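PDB 3VGP: transmembrane oligosaccharyl transferase, putative from Archaeoglobus fulgidus, which is a putative transmembrane oligosaccharyl transferase of the AglB family, represented here by its C-terminal globular domain. Local coordinates for residues Glu76-Ala81 and Leu144-Leu149. The protein carries 1 engineered substitution. Numbering follows the deposited sequence.
Sequences EAIKIA and LTHFRL
I78 reaches out from its helix and brings its CD1 methyl up against both H146 and F147, two successive residues where a loop runs into an edge strand. The methyl lies 3.9 Å from H146 CB and 4.0 Å from F147 CZ, so a single carbon serves both neighbours. The isoleucine gets there because CG1 is swung anti to the backbone N (chi1 -171°), carrying the longer branch outward. Further back along that branch, CG1 sits over one face of the H146 ring, 4.1 Å from CG, and the two side chains cross at about a right angle. T145 OG1 lies over the opposite face of this imidazole, 3.3 Å above its plane and displaced toward the rim, so the two residues bracket the ring.

F147 joins in differently. Its CB does not point straight at the helix, yet with CG anti to the carbonyl carbon (chi1 -57°) the ring extends far enough for its CZ end to meet the methyl obliquely. Contact between the two segments runs through carbon atoms alone, with A77 and A81 leaving small methyls on the same side of the helix, just beyond touching distance of the phenyl ring.

Polar links come from the start of the helix: the E74 carboxylate accepts hydrogen bonds from the backbone N of T145 and of H146, tying the loop to helix 74-84. The contact packs that helix against the start of strand 147-153, an outermost strand of the mixed sheet. V161 of the adjacent antiparallel strand 156-161 touches both I78 and F147, completing the apolar patch, while L136 of helix 132-138 packs against F147 as well.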
ATOM      1  N   GLU A  76      -3.095  -9.646  10.685  1.00 25.24           N
ATOM      2  CA  GLU A  76      -4.259  -9.002  10.085  1.00 23.81           C
ATOM      3  C   GLU A  76      -3.907  -8.435   8.712  1.00 22.89           C
ATOM      4  O   GLU A  76      -4.708  -8.489   7.778  1.00 23.19           O
ATOM      5  CB  GLU A  76      -4.767  -7.882  10.992  1.00 25.69           C
ATOM      6  N   ALA A  77      -2.703  -7.887   8.596  1.00 21.83           N
ATOM      7  CA  ALA A  77      -2.254  -7.308   7.337  1.00 21.04           C
ATOM      8  C   ALA A  77      -2.090  -8.377   6.260  1.00 22.09           C
ATOM      9  O   ALA A  77      -2.583  -8.221   5.146  1.00 22.68           O
ATOM     10  CB  ALA A  77      -0.937  -6.564   7.545  1.00 20.83           C
ATOM     11  N   ILE A  78      -1.405  -9.467   6.593  1.00 20.32           N
ATOM     12  CA  ILE A  78      -1.183 -10.526   5.623  1.00 21.89           C
ATOM     13  C   ILE A  78      -2.495 -11.183   5.199  1.00 20.83           C
ATOM     14  O   ILE A  78      -2.624 -11.650   4.069  1.00 20.87           O
ATOM     15  CB  ILE A  78      -0.186 -11.583   6.167  1.00 23.83           C
ATOM     16  CG1 ILE A  78       0.209 -12.549   5.049  1.00 27.36           C
ATOM     17  CG2 ILE A  78      -0.792 -12.332   7.332  1.00 24.66           C
ATOM     18  CD1 ILE A  78       0.823 -11.862   3.838  1.00 28.89           C
ATOM     19  N   LYS A  79      -3.478 -11.202   6.093  1.00 22.28           N
ATOM     20  CA  LYS A  79      -4.774 -11.791   5.763  1.00 21.90           C
ATOM     21  C   LYS A  79      -5.402 -11.030   4.594  1.00 20.74           C
ATOM     22  O   LYS A  79      -5.936 -11.628   3.659  1.00 20.16           O
ATOM     23  CB  LYS A  79      -5.705 -11.741   6.978  1.00 23.51           C
ATOM     24  CG  LYS A  79      -7.136 -12.178   6.689  1.00 29.88           C
ATOM     25  CD  LYS A  79      -8.000 -12.145   7.948  1.00 35.07           C
ATOM     26  CE  LYS A  79      -7.496 -13.128   8.993  1.00 37.11           C
ATOM     27  NZ  LYS A  79      -8.368 -13.163  10.205  1.00 42.22           N
ATOM     28  N   ILE A  80      -5.328  -9.705   4.646  1.00 18.77           N
ATOM     29  CA  ILE A  80      -5.881  -8.872   3.584  1.00 19.00           C
ATOM     30  C   ILE A  80      -5.116  -9.088   2.280  1.00 19.52           C
ATOM     31  O   ILE A  80      -5.712  -9.312   1.222  1.00 18.88           O
ATOM     32  CB  ILE A  80      -5.818  -7.378   3.978  1.00 19.71           C
ATOM     33  CG1 ILE A  80      -6.644  -7.157   5.247  1.00 22.94           C
ATOM     34  CG2 ILE A  80      -6.346  -6.510   2.837  1.00 20.34           C
ATOM     35  CD1 ILE A  80      -6.504  -5.775   5.843  1.00 24.18           C
ATOM     36  N   ALA A  81      -3.791  -9.042   2.361  1.00 19.07           N
ATOM     37  CA  ALA A  81      -2.955  -9.235   1.186  1.00 18.98           C
ATOM     38  C   ALA A  81      -3.170 -10.613   0.555  1.00 20.08           C
ATOM     39  O   ALA A  81      -3.230 -10.740  -0.669  1.00 19.63           O
ATOM     40  CB  ALA A  81      -1.487  -9.045   1.558  1.00 19.82           C
ATOM     41  N   LEU A 144       9.270  -7.917  10.064  1.00 21.86           N
ATOM     42  CA  LEU A 144       8.075  -8.512   9.474  1.00 20.94           C
ATOM     43  C   LEU A 144       8.494  -9.811   8.796  1.00 22.10           C
ATOM     44  O   LEU A 144       9.472  -9.835   8.055  1.00 24.40           O
ATOM     45  CB  LEU A 144       7.457  -7.564   8.449  1.00 21.14           C
ATOM     46  CG  LEU A 144       6.878  -6.260   9.000  1.00 21.02           C
ATOM     47  CD1 LEU A 144       6.387  -5.394   7.852  1.00 21.63           C
ATOM     48  CD2 LEU A 144       5.745  -6.566   9.957  1.00 22.00           C
ATOM     49  N   THR A 145       7.757 -10.887   9.044  1.00 22.09           N
ATOM     50  CA  THR A 145       8.107 -12.177   8.457  1.00 22.66           C
ATOM     51  C   THR A 145       7.493 -12.449   7.087  1.00 21.25           C
ATOM     52  O   THR A 145       7.993 -13.290   6.343  1.00 20.51           O
ATOM     53  CB  THR A 145       7.706 -13.344   9.389  1.00 24.69           C
ATOM     54  OG1 THR A 145       6.280 -13.465   9.422  1.00 29.19           O
ATOM     55  CG2 THR A 145       8.216 -13.093  10.803  1.00 27.18           C
ATOM     56  N   HIS A 146       6.421 -11.740   6.748  1.00 19.97           N
ATOM     57  CA  HIS A 146       5.743 -11.967   5.476  1.00 19.88           C
ATOM     58  C   HIS A 146       5.973 -10.905   4.407  1.00 18.49           C
ATOM     59  O   HIS A 146       5.346 -10.947   3.350  1.00 19.85           O
ATOM     60  CB  HIS A 146       4.239 -12.114   5.710  1.00 23.54           C
ATOM     61  CG  HIS A 146       3.877 -13.238   6.628  1.00 28.08           C
ATOM     62  ND1 HIS A 146       4.073 -14.562   6.299  1.00 30.86           N
ATOM     63  CD2 HIS A 146       3.352 -13.235   7.876  1.00 30.06           C
ATOM     64  CE1 HIS A 146       3.684 -15.326   7.302  1.00 31.33           C
ATOM     65  NE2 HIS A 146       3.242 -14.546   8.273  1.00 33.22           N
ATOM     66  N   PHE A 147       6.872  -9.964   4.671  1.00 17.92           N
ATOM     67  CA  PHE A 147       7.143  -8.895   3.717  1.00 15.95           C
ATOM     68  C   PHE A 147       8.632  -8.639   3.576  1.00 17.11           C
ATOM     69  O   PHE A 147       9.357  -8.592   4.566  1.00 18.65           O
ATOM     70  CB  PHE A 147       6.439  -7.613   4.173  1.00 17.71           C
ATOM     71  CG  PHE A 147       4.959  -7.775   4.338  1.00 15.90           C
ATOM     72  CD1 PHE A 147       4.110  -7.657   3.248  1.00 15.98           C
ATOM     73  CD2 PHE A 147       4.416  -8.100   5.578  1.00 17.32           C
ATOM     74  CE1 PHE A 147       2.739  -7.863   3.385  1.00 17.37           C
ATOM     75  CE2 PHE A 147       3.051  -8.308   5.726  1.00 17.50           C
ATOM     76  CZ  PHE A 147       2.208  -8.190   4.628  1.00 16.95           C
ATOM     77  N   ARG A 148       9.078  -8.475   2.335  1.00 16.64           N
ATOM     78  CA  ARG A 148      10.482  -8.228   2.046  1.00 17.42           C
ATOM     79  C   ARG A 148      10.672  -6.999   1.152  1.00 16.15           C
ATOM     80  O   ARG A 148      10.052  -6.889   0.096  1.00 15.52           O
ATOM     81  CB  ARG A 148      11.077  -9.464   1.351  1.00 17.20           C
ATOM     82  CG  ARG A 148      12.507  -9.303   0.865  1.00 20.70           C
ATOM     83  CD  ARG A 148      12.984 -10.567   0.150  1.00 25.33           C
ATOM     84  NE  ARG A 148      14.382 -10.454  -0.262  1.00 26.60           N
ATOM     85  CZ  ARG A 148      15.056 -11.402  -0.907  1.00 28.44           C
ATOM     86  NH1 ARG A 148      14.465 -12.548  -1.221  1.00 26.50           N
ATOM     87  NH2 ARG A 148      16.323 -11.200  -1.238  1.00 28.33           N
ATOM     88  N   LEU A 149      11.522  -6.068   1.578  1.00 16.31           N
ATOM     89  CA  LEU A 149      11.795  -4.889   0.763  1.00 16.22           C
ATOM     90  C   LEU A 149      12.617  -5.360  -0.436  1.00 16.98           C
ATOM     91  O   LEU A 149      13.689  -5.953  -0.264  1.00 17.78           O
ATOM     92  CB  LEU A 149      12.595  -3.852   1.558  1.00 16.65           C
ATOM     93  CG  LEU A 149      13.005  -2.597   0.788  1.00 16.28           C
ATOM     94  CD1 LEU A 149      11.768  -1.810   0.362  1.00 19.18           C
ATOM     95  CD2 LEU A 149      13.898  -1.733   1.672  1.00 21.82           C
TER